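PDB 2OQG: possible transcriptional regulator, ArsR family protein from Rhodococcus sp., which probably binds DNA as a transcription factor of the ArsR family, through a winged helix-turn-helix domain. Local coordinates for residues F15-L18 with T22-E25; E25-L30 with N56-C61; L63-K68 with R74-G79. All coordinates share one frame; numbering follows the deposited sequence.

Contact 1: F15-L18 with T22-E25; sequences FAAL and TRWE
A bend at chi3 (-73°) turns the chain of Arg23 back toward the C-terminal end of helix 5-17, while Trp24, with CG beside its own backbone N (chi1 -83°), swings its indole over Leu18. Both groups rise from the first turns of helix 21-32, so the contact closes the corner between the first two helices of this winged helix-turn-helix domain. The carbonyls of Ala16, Ala17 and Leu18, where helix 5-17 runs out, are the acceptors. Arg23 NE gives a nearly straight bond to Ala17 O (2.7 Å, 164° at the hydrogen) that lies in the carbonyl plane and uses a lone pair. Arg23 NH2 reaches Ala16 O at 3.0 Å, this time from above the carbonyl plane. Both oxygens lie at the edge of the guanidinium, and two bonds near its plane fix the rotation of the group; NH1 is held separately by His54 of helix 48-60. A cation here probably also suits the negative end of the helix dipole. Next along the chain, Leu18 O accepts from the indole nitrogen, Trp24 NE1. This bond is more bent, and its acceptor is tilted from the ring plane. Tyr8 and Leu11 of the second subunit also meet Trp24, which places the corner at a subunit interface. The same leucine also serves the indole through its side chain: Leu18 CD2 sits over one face of the six-membered ring in a CH-pi contact, 4.0 Å from the centroid and closest to Trp24 CZ2 at 3.6 Å.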
# COMPACT_ATOMS: atom_id res chain seq x y z
N PHE A 15 -19.72 -6.91 16.18
CA PHE A 15 -20.76 -6.14 16.85
C PHE A 15 -20.12 -5.24 17.91
O PHE A 15 -20.46 -4.06 18.03
CB PHE A 15 -21.79 -7.01 17.55
CG PHE A 15 -22.55 -7.95 16.65
CD1 PHE A 15 -22.70 -7.70 15.28
CD2 PHE A 15 -23.23 -9.08 17.20
CE1 PHE A 15 -23.53 -8.53 14.48
CE2 PHE A 15 -23.99 -9.96 16.40
CZ PHE A 15 -24.14 -9.64 15.01
N ALA A 16 -19.21 -5.80 18.70
CA ALA A 16 -18.57 -4.99 19.76
C ALA A 16 -17.82 -3.79 19.13
O ALA A 16 -17.87 -2.65 19.63
CB ALA A 16 -17.60 -5.83 20.52
N ALA A 17 -17.11 -4.05 18.02
CA ALA A 17 -16.32 -3.01 17.40
C ALA A 17 -17.24 -1.87 16.94
O ALA A 17 -16.92 -0.70 17.13
CB ALA A 17 -15.50 -3.56 16.26
N LEU A 18 -18.40 -2.25 16.39
CA LEU A 18 -19.32 -1.28 15.77
C LEU A 18 -20.27 -0.65 16.85
O LEU A 18 -21.16 0.12 16.51
CB LEU A 18 -20.14 -2.01 14.71
CG LEU A 18 -19.34 -2.53 13.52
CD1 LEU A 18 -20.26 -3.05 12.40
CD2 LEU A 18 -18.43 -1.42 12.95
N THR A 22 -17.02 6.41 18.52
CA THR A 22 -15.63 6.78 18.18
C THR A 22 -15.03 5.83 17.12
O THR A 22 -14.34 6.26 16.23
CB THR A 22 -14.76 6.75 19.42
OG1 THR A 22 -15.32 7.64 20.41
CG2 THR A 22 -13.26 7.12 19.11
N ARG A 23 -15.29 4.52 17.22
CA ARG A 23 -14.80 3.59 16.20
C ARG A 23 -15.46 3.89 14.85
O ARG A 23 -14.80 3.75 13.85
CB ARG A 23 -14.94 2.13 16.65
CG ARG A 23 -13.85 1.85 17.71
CD ARG A 23 -13.69 0.39 17.99
NE ARG A 23 -14.77 -0.17 18.76
CZ ARG A 23 -14.77 -0.26 20.10
NH1 ARG A 23 -13.75 0.21 20.81
NH2 ARG A 23 -15.80 -0.85 20.72
N TRP A 24 -16.74 4.30 14.82
CA TRP A 24 -17.37 4.70 13.54
C TRP A 24 -16.69 5.93 12.95
O TRP A 24 -16.54 6.03 11.73
CB TRP A 24 -18.87 4.95 13.71
CG TRP A 24 -19.68 3.65 13.64
CD1 TRP A 24 -20.30 3.00 14.69
CD2 TRP A 24 -19.92 2.85 12.47
NE1 TRP A 24 -20.90 1.85 14.24
CE2 TRP A 24 -20.72 1.75 12.87
CE3 TRP A 24 -19.52 2.96 11.14
CZ2 TRP A 24 -21.11 0.73 11.98
CZ3 TRP A 24 -19.94 1.99 10.23
CH2 TRP A 24 -20.74 0.89 10.66
N GLU A 25 -16.31 6.85 13.83
CA GLU A 25 -15.58 8.08 13.43
C GLU A 25 -14.25 7.70 12.77
O GLU A 25 -13.85 8.28 11.75
CB GLU A 25 -15.30 9.01 14.63
CG GLU A 25 -16.44 9.18 15.65
CD GLU A 25 -17.59 10.04 15.15
OE1 GLU A 25 -17.37 10.85 14.22
OE2 GLU A 25 -18.71 9.93 15.69

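Contact 2: E25-L30 with N56-C61; sequences EILTEL and NALQAC
Helices 21-32 and 48-60 come closest in these segments at Leu27 and Leu58, whose CA atoms are 8.6 Å apart, a spacing that side chains alone bridge. Leu58 points toward the other helix, and both of its methyls make contact. Leu58 CD1 meets Ile26 CG2 at 3.9 Å and Leu27 CD2 at 4.1 Å, and thus sits where two consecutive residues of helix 21-32 can both reach it. Leu58 CD2 lies against both methyls of Leu27, 4.1 Å from Leu27 CD1. For Ile26 the torsion explains which branch is used: with CG1 beside the backbone N (chi1 -66°), CG2 is the arm presented to Leu58. The leucine pair meets at a slant, methyls against methyls, and the contact is wholly apolar. All three residues are buried, yet the area shared is modest, 128 Å² in total. In the winged helix-turn-helix fold, helix 48-60 has the position of the recognition helix, as in ArsR-type regulators, and Leu58 lies near its C-terminal end, on the side turned to the protein interior. Were Leu58 cut back to an alanine here, Ile26 CG2 and the Leu27 methyls would probably lose this partner and a gap would be likely to open between the helices. Val64 of the following strand packs on both Leu27 and Leu58, and Leu44 touches Ile26. From the second subunit, Trp96 packs on Leu27. Inside helix 21-32 the regular bond from Leu30 N to Ile26 O measures 2.9 Å.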
# COMPACT_ATOMS: atom_id res chain seq x y z
N GLU A 25 -16.31 6.85 13.83
CA GLU A 25 -15.58 8.08 13.43
C GLU A 25 -14.25 7.70 12.77
O GLU A 25 -13.85 8.28 11.75
CB GLU A 25 -15.30 9.01 14.63
CG GLU A 25 -16.44 9.18 15.65
CD GLU A 25 -17.59 10.04 15.15
OE1 GLU A 25 -17.37 10.85 14.22
OE2 GLU A 25 -18.71 9.93 15.69
N ILE A 26 -13.55 6.72 13.36
CA ILE A 26 -12.28 6.24 12.81
C ILE A 26 -12.51 5.53 11.49
O ILE A 26 -11.80 5.77 10.50
CB ILE A 26 -11.54 5.33 13.85
CG1 ILE A 26 -11.10 6.14 15.09
CG2 ILE A 26 -10.41 4.48 13.19
CD1 ILE A 26 -10.59 5.27 16.21
N LEU A 27 -13.51 4.65 11.46
CA LEU A 27 -13.78 3.88 10.25
C LEU A 27 -14.11 4.82 9.10
O LEU A 27 -13.66 4.60 7.97
CB LEU A 27 -14.97 2.89 10.45
CG LEU A 27 -14.52 1.66 11.25
CD1 LEU A 27 -15.74 0.81 11.64
CD2 LEU A 27 -13.54 0.73 10.49
N THR A 28 -14.91 5.85 9.38
CA THR A 28 -15.33 6.77 8.34
C THR A 28 -14.10 7.50 7.76
O THR A 28 -13.96 7.63 6.51
CB THR A 28 -16.34 7.75 8.90
OG1 THR A 28 -17.48 6.99 9.30
CG2 THR A 28 -16.76 8.75 7.84
N GLU A 29 -13.23 7.94 8.65
CA GLU A 29 -11.96 8.52 8.19
C GLU A 29 -11.17 7.56 7.31
O GLU A 29 -10.74 7.92 6.19
CB GLU A 29 -11.11 8.96 9.39
CG GLU A 29 -11.49 10.33 9.97
CD GLU A 29 -11.38 11.49 8.92
OE1 GLU A 29 -10.45 11.48 8.08
OE2 GLU A 29 -12.26 12.40 8.91
N LEU A 30 -11.01 6.33 7.79
CA LEU A 30 -10.17 5.33 7.11
C LEU A 30 -10.80 4.74 5.86
O LEU A 30 -10.09 4.12 5.06
CB LEU A 30 -9.80 4.21 8.06
CG LEU A 30 -8.99 4.61 9.30
CD1 LEU A 30 -8.66 3.35 10.13
CD2 LEU A 30 -7.71 5.35 8.94
N ASN A 56 -6.27 -1.60 16.93
CA ASN A 56 -5.95 -3.04 17.14
C ASN A 56 -7.25 -3.83 17.14
O ASN A 56 -7.32 -4.94 16.55
CB ASN A 56 -5.17 -3.23 18.47
CG ASN A 56 -3.77 -2.66 18.38
OD1 ASN A 56 -3.30 -2.37 17.28
ND2 ASN A 56 -3.10 -2.46 19.54
N ALA A 57 -8.27 -3.28 17.80
CA ALA A 57 -9.57 -3.99 17.90
C ALA A 57 -10.17 -4.09 16.51
O ALA A 57 -10.67 -5.19 16.10
CB ALA A 57 -10.52 -3.28 18.83
N LEU A 58 -10.12 -2.97 15.77
CA LEU A 58 -10.65 -2.99 14.38
C LEU A 58 -9.89 -3.95 13.46
O LEU A 58 -10.51 -4.63 12.60
CB LEU A 58 -10.68 -1.57 13.79
CG LEU A 58 -11.63 -0.63 14.49
CD1 LEU A 58 -11.38 0.82 14.00
CD2 LEU A 58 -13.13 -1.05 14.25
N GLN A 59 -8.56 -4.02 13.57
CA GLN A 59 -7.81 -4.97 12.73
C GLN A 59 -8.11 -6.40 13.13
O GLN A 59 -8.20 -7.29 12.26
CB GLN A 59 -6.30 -4.70 12.84
CG GLN A 59 -5.90 -3.34 12.39
CD GLN A 59 -4.41 -3.09 12.59
OE1 GLN A 59 -3.58 -3.46 11.77
NE2 GLN A 59 -4.09 -2.52 13.72
N ALA A 60 -8.27 -6.63 14.44
CA ALA A 60 -8.45 -8.01 14.91
C ALA A 60 -9.73 -8.62 14.41
O ALA A 60 -9.84 -9.82 14.33
CB ALA A 60 -8.40 -8.08 16.49
N CYS A 61 -10.75 -7.80 14.17
CA CYS A 61 -12.03 -8.36 13.72
C CYS A 61 -12.19 -8.13 12.22
O CYS A 61 -13.25 -8.46 11.67
CB CYS A 61 -13.17 -7.75 14.55
SG CYS A 61 -13.46 -6.08 14.13

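Contact 3: L63-K68 with R74-G79; sequences LVESVK and RYRALG. With ACY (acetic acid), chain F.
Glu65 and Arg76 face each other as a hydrogen-bonded antiparallel pair, with Glu65 N to Arg76 O and Arg76 N to Glu65 O both at 2.9 Å. Val67 and Arg74 form the next such pair. The close packing is on the face of Glu65, Val67 and Arg76. Val67 CG2 covers one face of the Arg76 guanidinium, 3.6 Å above its centre, and Leu78 crosses the Glu65 chain at about a right angle, its CD2 3.6 Å from Glu65 OE2. Arg76, its CG anti to the backbone N (chi1 168°) and its chain bent at chi3, lies beside Glu65, but the salt bridge from Arg76 NH1 to Glu65 OE2 is weak at 3.4 Å. At the guanidinium edge a bound acetic acid molecule, probably from the crystallisation liquor, accepts from NH1 and NH2 on separate oxygens; Asp34 is a further salt-bridge partner of NH2. Val69 of the third subunit and Leu100 of the second pack on this face. On the opposite face, Val64 and Ala77 pack against helix 21-32, whereas Ser66 and Tyr75 are partly exposed. Looser still is the Arg74 end, where a water joins Val67 O to Arg74 NH1 and Glu72 salt-bridges the guanidinium. Val67 and Lys68 also pair with a strand of the third subunit. The two strands, 145° apart in direction, are the beta hairpin that forms the wing of a winged helix-turn-helix domain.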
# COMPACT_ATOMS: atom_id res chain seq x y z
N LEU A 63 -12.05 -5.33 10.29
CA LEU A 63 -12.66 -4.10 9.75
C LEU A 63 -11.66 -3.09 9.20
O LEU A 63 -12.01 -2.15 8.43
CB LEU A 63 -13.49 -3.41 10.85
CG LEU A 63 -14.80 -4.14 11.16
CD1 LEU A 63 -15.44 -3.60 12.41
CD2 LEU A 63 -15.77 -3.93 9.98
N VAL A 64 -10.41 -3.27 9.62
CA VAL A 64 -9.28 -2.39 9.21
C VAL A 64 -8.08 -3.24 8.88
O VAL A 64 -7.84 -4.31 9.53
CB VAL A 64 -8.93 -1.36 10.37
CG1 VAL A 64 -7.61 -0.71 10.17
CG2 VAL A 64 -10.08 -0.38 10.52
N GLU A 65 -7.31 -2.78 7.87
CA GLU A 65 -6.01 -3.38 7.64
C GLU A 65 -4.91 -2.31 7.70
O GLU A 65 -5.14 -1.16 7.30
CB GLU A 65 -5.93 -4.16 6.32
CG GLU A 65 -6.06 -3.31 5.09
CD GLU A 65 -6.10 -4.14 3.80
OE1 GLU A 65 -6.00 -5.40 3.88
OE2 GLU A 65 -6.27 -3.53 2.69
N SER A 66 -3.73 -2.70 8.18
CA SER A 66 -2.58 -1.84 8.05
C SER A 66 -2.01 -1.90 6.63
O SER A 66 -2.07 -2.95 5.93
CB SER A 66 -1.52 -2.26 9.03
OG SER A 66 -1.15 -3.54 8.67
N VAL A 67 -1.48 -0.75 6.20
CA VAL A 67 -0.95 -0.56 4.88
C VAL A 67 0.46 -0.01 5.14
O VAL A 67 0.62 1.13 5.58
CB VAL A 67 -1.80 0.44 4.04
CG1 VAL A 67 -1.20 0.66 2.66
CG2 VAL A 67 -3.29 0.02 3.92
N LYS A 68 1.49 -0.83 4.98
CA LYS A 68 2.82 -0.32 5.31
C LYS A 68 3.62 -0.20 4.02
O LYS A 68 3.88 -1.20 3.34
CB LYS A 68 3.54 -1.22 6.32
CG LYS A 68 4.89 -0.72 6.76
CD LYS A 68 5.52 -1.65 7.70
CE LYS A 68 6.88 -1.06 8.17
NZ LYS A 68 7.61 -2.00 9.05
N ARG A 74 0.05 3.21 7.49
CA ARG A 74 -1.26 3.82 7.44
C ARG A 74 -2.29 2.74 7.61
O ARG A 74 -1.95 1.56 7.61
CB ARG A 74 -1.48 4.54 6.13
CG ARG A 74 -0.50 5.74 5.94
CD ARG A 74 -0.93 6.61 4.78
NE ARG A 74 -0.03 7.76 4.63
CZ ARG A 74 1.19 7.69 4.06
NH1 ARG A 74 1.66 6.54 3.55
NH2 ARG A 74 1.93 8.79 3.99
N TYR A 75 -3.55 3.14 7.76
CA TYR A 75 -4.65 2.17 7.98
C TYR A 75 -5.78 2.39 7.00
O TYR A 75 -6.00 3.54 6.54
CB TYR A 75 -5.16 2.27 9.42
CG TYR A 75 -4.09 1.93 10.40
CD1 TYR A 75 -3.92 0.62 10.80
CD2 TYR A 75 -3.16 2.91 10.87
CE1 TYR A 75 -2.90 0.26 11.72
CE2 TYR A 75 -2.12 2.55 11.77
CZ TYR A 75 -2.00 1.23 12.18
OH TYR A 75 -0.99 0.90 13.04
N ARG A 76 -6.54 1.33 6.71
CA ARG A 76 -7.56 1.42 5.67
C ARG A 76 -8.78 0.62 6.17
O ARG A 76 -8.61 -0.46 6.70
CB ARG A 76 -7.05 0.83 4.34
CG ARG A 76 -8.08 0.62 3.28
CD ARG A 76 -7.37 -0.09 2.11
NE ARG A 76 -6.22 0.68 1.63
CZ ARG A 76 -5.26 0.17 0.84
NH1 ARG A 76 -5.33 -1.10 0.45
NH2 ARG A 76 -4.28 0.96 0.41
N ALA A 77 -9.98 1.17 6.05
CA ALA A 77 -11.21 0.44 6.40
C ALA A 77 -11.51 -0.51 5.25
O ALA A 77 -11.37 -0.14 4.06
CB ALA A 77 -12.37 1.39 6.61
N LEU A 78 -12.10 -1.65 5.62
CA LEU A 78 -12.43 -2.72 4.69
C LEU A 78 -13.90 -3.05 4.76
O LEU A 78 -14.49 -3.15 5.86
CB LEU A 78 -11.68 -3.99 5.08
CG LEU A 78 -10.17 -3.86 4.88
CD1 LEU A 78 -9.48 -5.13 5.42
CD2 LEU A 78 -9.76 -3.61 3.46
N GLY A 79 -14.53 -3.19 3.58
CA GLY A 79 -15.96 -3.49 3.57
C GLY A 79 -16.35 -4.92 3.85
O GLY A 79 -17.51 -5.17 4.22
C ACY F . -2.23 -0.89 -1.66
O ACY F . -3.18 -1.62 -1.33
OXT ACY F . -1.99 0.26 -1.21
CH3 ACY F . -1.27 -1.43 -2.67
O HOH W 1 1.10 3.55 3.96

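Overall arrangement
Contacts 1 and 2 are buried and share helix 21-32, which meets helix 5-17 at one end and helix 48-60 farther along. Their centres lie about 7 Å apart, yet the first rests mainly on side-chain bonds to helix-end carbonyls and the second on methyl packing alone. Contact 3, about 13 Å from the chain centre, is only partly buried and is built on backbone pairing, with charges on one face. The three join through apolar atoms: Leu18 CD2 touches Leu27 CD1 at 3.7 Å and, at the same distance, Leu63 CD1. Probable backbone bonds from Leu63 N to Leu58 O and Ala77 N to Leu30 O tie the hairpin to both helices of contact 2.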